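Local coordinates for protein endo-beta-N-acetylglucosaminidase F1 (Bacteroides thetaiotaomicron VPI-5482, PDB 6TCV) that cleaves between the two core GlcNAc residues of high-mannose N-glycans, leaving one GlcNAc on the asparagine, probably in glycan foraging by a gut bacterium, at residues A310-Y314 with V336-V342; C313-K317 with E346-I350; D81-Y85 with T124-P128. The protein carries 2 engineered substitutions. All coordinates share one frame; numbering follows the deposited sequence. Where two conformers were deposited one is given.

Contact 1: A310-Y314 with V336-V342; sequences ARLCY and VATVDGV
Arg-311 and Asp-340 form the charged part of this contact. The guanidinium grips the carboxylate end-on with two nitrogens: Arg-311 NH1 lies 2.9 Å from Asp-340 OD2 and Arg-311 NH2 lies 2.9 Å from Asp-340 OD1. The NH1 bond is the straighter, at 169°. Both oxygens lie close to the guanidinium plane, yet each is met from above the carboxylate plane, for the two planes are turned 56° apart. Bends at chi2 and chi3 bring the guanidinium over Val-339 to reach Asp-340. Glu-315, one turn on along helix 306-319, forms a second salt bridge to NH1. A water donates to Asp-340 OD2 and also bonds Tyr-314 OH.

Apolar packing centres on Val-339. Its CG1 sits over the centre of one guanidinium face, 3.6 Å from Arg-311 CZ, and also reaches CD2 of Tyr-314. Its CG2 turns to Ala-310 CB, which also meets Val-336 CB at 3.8 Å. Val-342 CG2 touches Tyr-314 CE1 at 3.8 Å.

Segment 336-342 holds most of a beta hairpin (strands 338-339 and 342-343) with a two-residue type I' turn. With an alanine in place of Arg-311, the Asp-340 carboxylate is likely to lose its charged partner, and Val-339 CG1 the flat group on one side. The hairpin is thus fixed to the helix by Val-339, packed among helix side chains, and by an ion pair at the turn.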
loop_
_atom_site.group_PDB
_atom_site.type_symbol
_atom_site.label_atom_id
_atom_site.label_comp_id
_atom_site.label_asym_id
_atom_site.label_seq_id
_atom_site.Cartn_x
_atom_site.Cartn_y
_atom_site.Cartn_z
ATOM N N ALA A 310 -7.265 -1.732 14.583
ATOM C CA ALA A 310 -6.159 -2.671 14.360
ATOM C C ALA A 310 -6.685 -4.027 13.929
ATOM O O ALA A 310 -6.111 -4.668 13.041
ATOM C CB ALA A 310 -5.306 -2.787 15.629
ATOM N N ARG A 311 -7.765 -4.492 14.553
ATOM C CA ARG A 311 -8.379 -5.746 14.111
ATOM C C ARG A 311 -8.712 -5.710 12.610
ATOM O O ARG A 311 -8.401 -6.649 11.863
ATOM C CB ARG A 311 -9.618 -6.052 14.948
ATOM C CG ARG A 311 -10.525 -7.202 14.371
ATOM C CD ARG A 311 -9.816 -8.556 14.398
ATOM N NE ARG A 311 -9.530 -8.961 15.780
ATOM C CZ ARG A 311 -8.816 -10.028 16.080
ATOM N NH1 ARG A 311 -8.328 -10.826 15.162
ATOM N NH2 ARG A 311 -8.526 -10.280 17.363
ATOM N N LEU A 312 -9.302 -4.621 12.151
ATOM C CA LEU A 312 -9.616 -4.505 10.732
ATOM C C LEU A 312 -8.359 -4.537 9.883
ATOM O O LEU A 312 -8.305 -5.233 8.859
ATOM C CB LEU A 312 -10.424 -3.211 10.435
ATOM C CG LEU A 312 -10.672 -2.935 8.950
ATOM C CD1 LEU A 312 -11.485 -4.070 8.312
ATOM C CD2 LEU A 312 -11.330 -1.578 8.741
ATOM N N CYS A 313 -7.311 -3.825 10.292
ATOM C CA CYS A 313 -6.082 -3.835 9.498
ATOM C C CYS A 313 -5.478 -5.229 9.420
ATOM O O CYS A 313 -5.070 -5.681 8.342
ATOM C CB CYS A 313 -5.073 -2.840 10.080
ATOM S SG CYS A 313 -5.599 -1.102 9.904
ATOM N N TYR A 314 -5.407 -5.909 10.566
ATOM C CA TYR A 314 -4.855 -7.250 10.644
ATOM C C TYR A 314 -5.641 -8.196 9.756
ATOM O O TYR A 314 -5.054 -8.962 8.990
ATOM C CB TYR A 314 -4.901 -7.731 12.105
ATOM C CG TYR A 314 -4.622 -9.183 12.266
ATOM C CD1 TYR A 314 -3.311 -9.672 12.211
ATOM C CD2 TYR A 314 -5.655 -10.074 12.453
ATOM C CE1 TYR A 314 -3.057 -11.064 12.333
ATOM C CE2 TYR A 314 -5.398 -11.440 12.596
ATOM C CZ TYR A 314 -4.096 -11.903 12.549
ATOM O OH TYR A 314 -3.841 -13.261 12.679
ATOM N N VAL A 336 -2.624 0.729 18.016
ATOM C CA VAL A 336 -2.467 -0.584 18.650
ATOM C C VAL A 336 -1.514 -1.427 17.831
ATOM O O VAL A 336 -1.666 -1.565 16.611
ATOM C CB VAL A 336 -3.838 -1.262 18.799
ATOM C CG1 VAL A 336 -3.690 -2.750 19.108
ATOM C CG2 VAL A 336 -4.607 -0.580 19.894
ATOM N N ALA A 337 -0.532 -2.016 18.492
ATOM C CA ALA A 337 0.622 -2.551 17.792
ATOM C C ALA A 337 0.620 -4.072 17.707
ATOM O O ALA A 337 1.533 -4.647 17.078
ATOM C CB ALA A 337 1.889 -2.091 18.537
ATOM N N THR A 338 -0.398 -4.732 18.253
ATOM C CA THR A 338 -0.448 -6.189 18.241
ATOM C C THR A 338 -1.904 -6.625 18.108
ATOM O O THR A 338 -2.778 -6.104 18.818
ATOM C CB THR A 338 0.141 -6.743 19.548
ATOM O OG1 THR A 338 1.352 -6.050 19.874
ATOM C CG2 THR A 338 0.497 -8.196 19.384
ATOM N N VAL A 339 -2.151 -7.618 17.270
ATOM C CA VAL A 339 -3.452 -8.282 17.155
ATOM C C VAL A 339 -3.195 -9.767 17.144
ATOM O O VAL A 339 -2.396 -10.249 16.336
ATOM C CB VAL A 339 -4.226 -7.879 15.892
ATOM C CG1 VAL A 339 -5.528 -8.653 15.795
ATOM C CG2 VAL A 339 -4.494 -6.406 15.878
ATOM N N ASP A 340 -3.829 -10.488 18.046
ATOM C CA ASP A 340 -3.657 -11.945 18.089
ATOM C C ASP A 340 -2.167 -12.331 18.139
ATOM O O ASP A 340 -1.736 -13.325 17.546
ATOM C CB ASP A 340 -4.383 -12.629 16.947
ATOM C CG ASP A 340 -5.895 -12.545 17.080
ATOM O OD1 ASP A 340 -6.394 -12.121 18.125
ATOM O OD2 ASP A 340 -6.574 -12.906 16.106
ATOM N N GLY A 341 -1.388 -11.558 18.896
ATOM C CA GLY A 341 0.025 -11.793 19.054
ATOM C C GLY A 341 0.875 -11.439 17.859
ATOM O O GLY A 341 2.098 -11.613 17.920
ATOM N N VAL A 342 0.327 -10.817 16.837
ATOM C CA VAL A 342 1.062 -10.513 15.623
ATOM C C VAL A 342 1.354 -9.025 15.598
ATOM O O VAL A 342 0.431 -8.192 15.685
ATOM C CB VAL A 342 0.271 -10.901 14.353
ATOM C CG1 VAL A 342 1.057 -10.595 13.118
ATOM C CG2 VAL A 342 -0.082 -12.391 14.372
HETATM O O HOH W 1 -5.702 -14.498 14.183
#

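Contact 2: C313-K317 with E346-I350; sequences CYETK and EWIDI
Lys-317 NZ is gripped by several groups at once. It donates to Asp-349 OD2 at 2.8 Å in a salt bridge that uses the syn lone pair of that oxygen. A water accepts from NZ and donates to Asp-349 OD1, so it bridges the same two side chains. Outside the segments NZ also bonds the carbonyl oxygen of Lys-323, and Asp-349 OD2 takes the backbone N-H of Val-325. The lysine chain bends at chi2 before running straight to the amine. Lys-317 CG passes 3.3 Å from Glu-346 O, and Lys-317 CB packs on Trp-347 CB at 3.6 Å.

The Trp-347 indole lies against the helix, its NE1 bonded to Val-342 O. Tyr-314 turns its ring edge to the indole face in a T-shaped stack, with planes at 87° and CD1 of Tyr-314 3.5 Å from Trp-347 CD1. Tyr-314 CB adds a CH-pi contact over the five-membered ring. Cys-313 CB meets Trp-347 CE3 at 3.7 Å.

The buried ammonium is therefore satisfied by a carboxylate, water and a main-chain carbonyl, whereas the buried Trp-347 O has no partner in the model. Beside them an aromatic seam joins helix 306-319 to the loop leading into strand 350-353.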
loop_
_atom_site.group_PDB
_atom_site.type_symbol
_atom_site.label_atom_id
_atom_site.label_comp_id
_atom_site.label_asym_id
_atom_site.label_seq_id
_atom_site.Cartn_x
_atom_site.Cartn_y
_atom_site.Cartn_z
ATOM N N CYS A 313 -7.311 -3.825 10.292
ATOM C CA CYS A 313 -6.082 -3.835 9.498
ATOM C C CYS A 313 -5.478 -5.229 9.420
ATOM O O CYS A 313 -5.070 -5.681 8.342
ATOM C CB CYS A 313 -5.073 -2.840 10.080
ATOM S SG CYS A 313 -5.599 -1.102 9.904
ATOM N N TYR A 314 -5.407 -5.909 10.566
ATOM C CA TYR A 314 -4.855 -7.250 10.644
ATOM C C TYR A 314 -5.641 -8.196 9.756
ATOM O O TYR A 314 -5.054 -8.962 8.990
ATOM C CB TYR A 314 -4.901 -7.731 12.105
ATOM C CG TYR A 314 -4.622 -9.183 12.266
ATOM C CD1 TYR A 314 -3.311 -9.672 12.211
ATOM C CD2 TYR A 314 -5.655 -10.074 12.453
ATOM C CE1 TYR A 314 -3.057 -11.064 12.333
ATOM C CE2 TYR A 314 -5.398 -11.440 12.596
ATOM C CZ TYR A 314 -4.096 -11.903 12.549
ATOM O OH TYR A 314 -3.841 -13.261 12.679
ATOM N N GLU A 315 -6.973 -8.185 9.855
ATOM C CA GLU A 315 -7.784 -9.084 9.052
ATOM C C GLU A 315 -7.674 -8.754 7.580
ATOM O O GLU A 315 -7.742 -9.653 6.745
ATOM C CB GLU A 315 -9.255 -9.066 9.513
ATOM C CG GLU A 315 -9.467 -9.551 10.925
ATOM C CD GLU A 315 -9.132 -11.004 11.165
ATOM O OE1 GLU A 315 -8.994 -11.794 10.165
ATOM O OE2 GLU A 315 -9.018 -11.383 12.357
ATOM N N THR A 316 -7.520 -7.484 7.236
ATOM C CA THR A 316 -7.356 -7.132 5.833
ATOM C C THR A 316 -6.045 -7.688 5.294
ATOM O O THR A 316 -6.033 -8.303 4.221
ATOM C CB THR A 316 -7.400 -5.615 5.655
ATOM O OG1 THR A 316 -8.627 -5.064 6.160
ATOM C CG2 THR A 316 -7.331 -5.238 4.201
ATOM N N LYS A 317 -4.951 -7.580 6.052
ATOM C CA LYS A 317 -3.693 -8.153 5.578
ATOM C C LYS A 317 -3.807 -9.658 5.449
ATOM O O LYS A 317 -3.284 -10.238 4.497
ATOM C CB LYS A 317 -2.567 -7.764 6.521
ATOM C CG LYS A 317 -1.174 -8.076 6.006
ATOM C CD LYS A 317 -0.766 -7.185 4.897
ATOM C CE LYS A 317 0.673 -7.456 4.434
ATOM N NZ LYS A 317 1.022 -6.555 3.323
ATOM N N GLU A 346 3.750 -6.539 10.461
ATOM C CA GLU A 346 3.234 -7.556 9.555
ATOM C C GLU A 346 1.949 -7.105 8.871
ATOM O O GLU A 346 1.504 -7.805 7.949
ATOM C CB GLU A 346 2.957 -8.836 10.332
ATOM C CG GLU A 346 4.130 -9.500 11.046
ATOM C CD GLU A 346 4.975 -10.451 10.198
ATOM O OE1 GLU A 346 4.629 -10.745 9.025
ATOM O OE2 GLU A 346 5.941 -11.061 10.770
ATOM N N TRP A 347 1.275 -6.045 9.337
ATOM C CA TRP A 347 -0.036 -5.676 8.796
ATOM C C TRP A 347 -0.274 -4.181 8.591
ATOM O O TRP A 347 -1.372 -3.820 8.167
ATOM C CB TRP A 347 -1.215 -6.377 9.551
ATOM C CG TRP A 347 -1.092 -6.430 11.037
ATOM C CD1 TRP A 347 -0.604 -7.437 11.773
ATOM C CD2 TRP A 347 -1.511 -5.399 11.961
ATOM N NE1 TRP A 347 -0.628 -7.109 13.115
ATOM C CE2 TRP A 347 -1.170 -5.841 13.240
ATOM C CE3 TRP A 347 -2.107 -4.132 11.816
ATOM C CZ2 TRP A 347 -1.433 -5.070 14.387
ATOM C CZ3 TRP A 347 -2.338 -3.368 12.947
ATOM C CH2 TRP A 347 -1.991 -3.838 14.203
ATOM N N ILE A 348 0.682 -3.296 8.911
ATOM C CA ILE A 348 0.667 -1.892 8.490
ATOM C C ILE A 348 1.905 -1.698 7.605
ATOM O O ILE A 348 3.040 -1.618 8.114
ATOM C CB ILE A 348 0.664 -0.883 9.664
ATOM C CG1 ILE A 348 -0.460 -1.145 10.671
ATOM C CG2 ILE A 348 0.614 0.550 9.066
ATOM C CD1 ILE A 348 -1.795 -0.829 10.126
ATOM N N ASP A 349 1.695 -1.599 6.290
ATOM C CA ASP A 349 2.801 -1.392 5.389
ATOM C C ASP A 349 3.243 0.059 5.338
ATOM O O ASP A 349 4.458 0.323 5.221
ATOM C CB ASP A 349 2.398 -1.872 4.015
ATOM C CG ASP A 349 2.193 -3.344 3.986
ATOM O OD1 ASP A 349 3.191 -4.081 4.136
ATOM O OD2 ASP A 349 1.027 -3.816 3.812
ATOM N N ILE A 350 2.301 0.999 5.387
ATOM C CA ILE A 350 2.589 2.426 5.291
ATOM C C ILE A 350 1.602 3.134 6.200
ATOM O O ILE A 350 0.396 2.848 6.128
ATOM C CB ILE A 350 2.467 2.996 3.845
ATOM C CG1 ILE A 350 3.199 2.119 2.817
ATOM C CG2 ILE A 350 3.019 4.422 3.797
ATOM C CD1 ILE A 350 2.931 2.536 1.375
HETATM O O HOH W 2 3.679 -6.069 2.162
#

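Contact 3: D81-Y85 with T124-P128; sequences DFALY and TYAIP
Leu-84 pairs with Ala-126 in a single sound parallel bridge at a weakly bonded strand. Ala-126 N donates to Ala-83 O at 2.8 Å, and Tyr-85 N donates to Ala-126 O at 2.9 Å, so both polar groups of Ala-126 bond to the residues flanking Leu-84. A water donates to Tyr-85 O and, at greater length, to Ala-126 O.

Side chains pack around this pair. With its CG anti to the backbone N (chi1 -163°), Tyr-85 points its ring edge at Tyr-125 and brings CD1 within 3.5 Å of Tyr-125 CB. Tyr-85 CB meets Ile-127 CG1 at 3.8 Å. Leu-84 CD1 crosses to Pro-128 CD at 3.7 Å. Phe-82 lies beside Thr-124, pointing the same way, and its CD1 touches Thr-124 CG2 at 3.7 Å.

Hydroxyls farther out fix the ends of these groups. Tyr-85 OH bonds Arg-114 O, Tyr-125 OH bonds Gln-120 N, and Thr-124 OG1 bonds Asp-322.

The contact lies in a mixed sheet of the BT_3987-like N-terminal domain. Strand 83-84 borders strand 125-130, which also pairs antiparallel with strand 147-154. Helix 68-78 covers Leu-84 and Ala-126 through Leu-71, while Ile-113 of strand 108-114 packs on Tyr-85 and Ile-127.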
loop_
_atom_site.group_PDB
_atom_site.type_symbol
_atom_site.label_atom_id
_atom_site.label_comp_id
_atom_site.label_asym_id
_atom_site.label_seq_id
_atom_site.Cartn_x
_atom_site.Cartn_y
_atom_site.Cartn_z
ATOM N N ASP A 81 -4.426 -18.066 -3.781
ATOM C CA ASP A 81 -4.166 -19.063 -4.814
ATOM C C ASP A 81 -2.780 -18.865 -5.399
ATOM O O ASP A 81 -2.576 -19.007 -6.613
ATOM C CB ASP A 81 -5.227 -19.016 -5.919
ATOM N N PHE A 82 -1.814 -18.504 -4.557
ATOM C CA PHE A 82 -0.472 -18.231 -5.063
ATOM C C PHE A 82 0.119 -19.528 -5.613
ATOM O O PHE A 82 0.046 -20.572 -4.986
ATOM C CB PHE A 82 0.435 -17.699 -3.944
ATOM C CG PHE A 82 -0.091 -16.463 -3.243
ATOM C CD1 PHE A 82 -0.401 -15.335 -3.954
ATOM C CD2 PHE A 82 -0.233 -16.420 -1.880
ATOM C CE1 PHE A 82 -0.879 -14.199 -3.334
ATOM C CE2 PHE A 82 -0.668 -15.274 -1.233
ATOM C CZ PHE A 82 -1.005 -14.141 -1.985
ATOM N N ALA A 83 0.784 -19.430 -6.756
ATOM C CA ALA A 83 1.535 -20.545 -7.302
ATOM C C ALA A 83 2.910 -20.630 -6.654
ATOM O O ALA A 83 3.455 -19.638 -6.160
ATOM C CB ALA A 83 1.669 -20.356 -8.817
ATOM N N LEU A 84 3.493 -21.821 -6.692
ATOM C CA LEU A 84 4.809 -22.027 -6.106
ATOM C C LEU A 84 5.874 -21.407 -7.015
ATOM O O LEU A 84 5.914 -21.673 -8.218
ATOM C CB LEU A 84 5.085 -23.535 -6.023
ATOM C CG LEU A 84 6.354 -23.935 -5.272
ATOM C CD1 LEU A 84 6.204 -23.724 -3.795
ATOM C CD2 LEU A 84 6.726 -25.396 -5.517
ATOM N N TYR A 85 6.727 -20.568 -6.451
ATOM C CA TYR A 85 7.844 -20.043 -7.235
ATOM C C TYR A 85 8.757 -21.196 -7.645
ATOM O O TYR A 85 8.999 -22.115 -6.838
ATOM C CB TYR A 85 8.634 -19.010 -6.420
ATOM C CG TYR A 85 9.542 -18.121 -7.254
ATOM C CD1 TYR A 85 9.006 -17.179 -8.133
ATOM C CD2 TYR A 85 10.923 -18.184 -7.129
ATOM C CE1 TYR A 85 9.798 -16.365 -8.891
ATOM C CE2 TYR A 85 11.746 -17.341 -7.904
ATOM C CZ TYR A 85 11.161 -16.435 -8.765
ATOM O OH TYR A 85 11.922 -15.594 -9.542
ATOM N N THR A 124 1.661 -13.044 -8.169
ATOM C CA THR A 124 2.460 -13.331 -6.993
ATOM C C THR A 124 2.710 -14.829 -6.834
ATOM O O THR A 124 1.774 -15.643 -6.925
ATOM C CB THR A 124 1.745 -12.817 -5.753
ATOM O OG1 THR A 124 1.601 -11.428 -5.851
ATOM C CG2 THR A 124 2.517 -13.154 -4.474
ATOM N N TYR A 125 3.972 -15.208 -6.667
ATOM C CA TYR A 125 4.405 -16.577 -6.435
ATOM C C TYR A 125 4.872 -16.707 -4.990
ATOM O O TYR A 125 5.198 -15.732 -4.336
ATOM C CB TYR A 125 5.551 -16.911 -7.405
ATOM C CG TYR A 125 5.138 -16.891 -8.851
ATOM C CD1 TYR A 125 5.041 -15.698 -9.544
ATOM C CD2 TYR A 125 4.866 -18.063 -9.527
ATOM C CE1 TYR A 125 4.658 -15.674 -10.890
ATOM C CE2 TYR A 125 4.496 -18.054 -10.849
ATOM C CZ TYR A 125 4.384 -16.866 -11.518
ATOM O OH TYR A 125 4.007 -16.912 -12.852
ATOM N N ALA A 126 4.937 -17.918 -4.491
ATOM C CA ALA A 126 5.264 -18.143 -3.095
ATOM C C ALA A 126 6.496 -19.026 -2.915
ATOM O O ALA A 126 6.653 -20.028 -3.600
ATOM C CB ALA A 126 4.060 -18.791 -2.393
ATOM N N ILE A 127 7.310 -18.670 -1.934
ATOM C CA ILE A 127 8.363 -19.537 -1.432
ATOM C C ILE A 127 8.035 -19.827 0.018
ATOM O O ILE A 127 8.361 -19.040 0.901
ATOM C CB ILE A 127 9.752 -18.883 -1.551
ATOM C CG1 ILE A 127 10.012 -18.340 -2.951
ATOM C CG2 ILE A 127 10.857 -19.865 -1.188
ATOM C CD1 ILE A 127 11.237 -17.452 -3.076
ATOM N N PRO A 128 7.376 -20.962 0.294
ATOM C CA PRO A 128 7.126 -21.384 1.680
ATOM C C PRO A 128 8.371 -22.103 2.166
ATOM O O PRO A 128 8.833 -23.053 1.542
ATOM C CB PRO A 128 5.945 -22.344 1.542
ATOM C CG PRO A 128 6.128 -22.955 0.215
ATOM C CD PRO A 128 6.776 -21.892 -0.682
HETATM O O HOH W 3 9.135 -21.932 -4.015
#

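From the N terminus, contact 3 comes first. It joins 81-85 to 124-128 within the N-terminal domain and closes a loop that includes strands 90-92 and 108-114. It is complete before helix 306-319 begins. Contacts 1 and 2 both start from that helix and share Cys-313 and Tyr-314. Their loops overlap: contact 1 returns at 336-342, and contact 2 a little later at 346-350. Trp-347 of contact 2 joins them, since its ring also packs on Val-339 and Ala-310 of contact 1. Together they bind the helix to the hairpin and to the entry of strand 350-353 in the large mixed sheet. Contact 3 does not touch them; its nearest atoms are about 8 Å from contact 2.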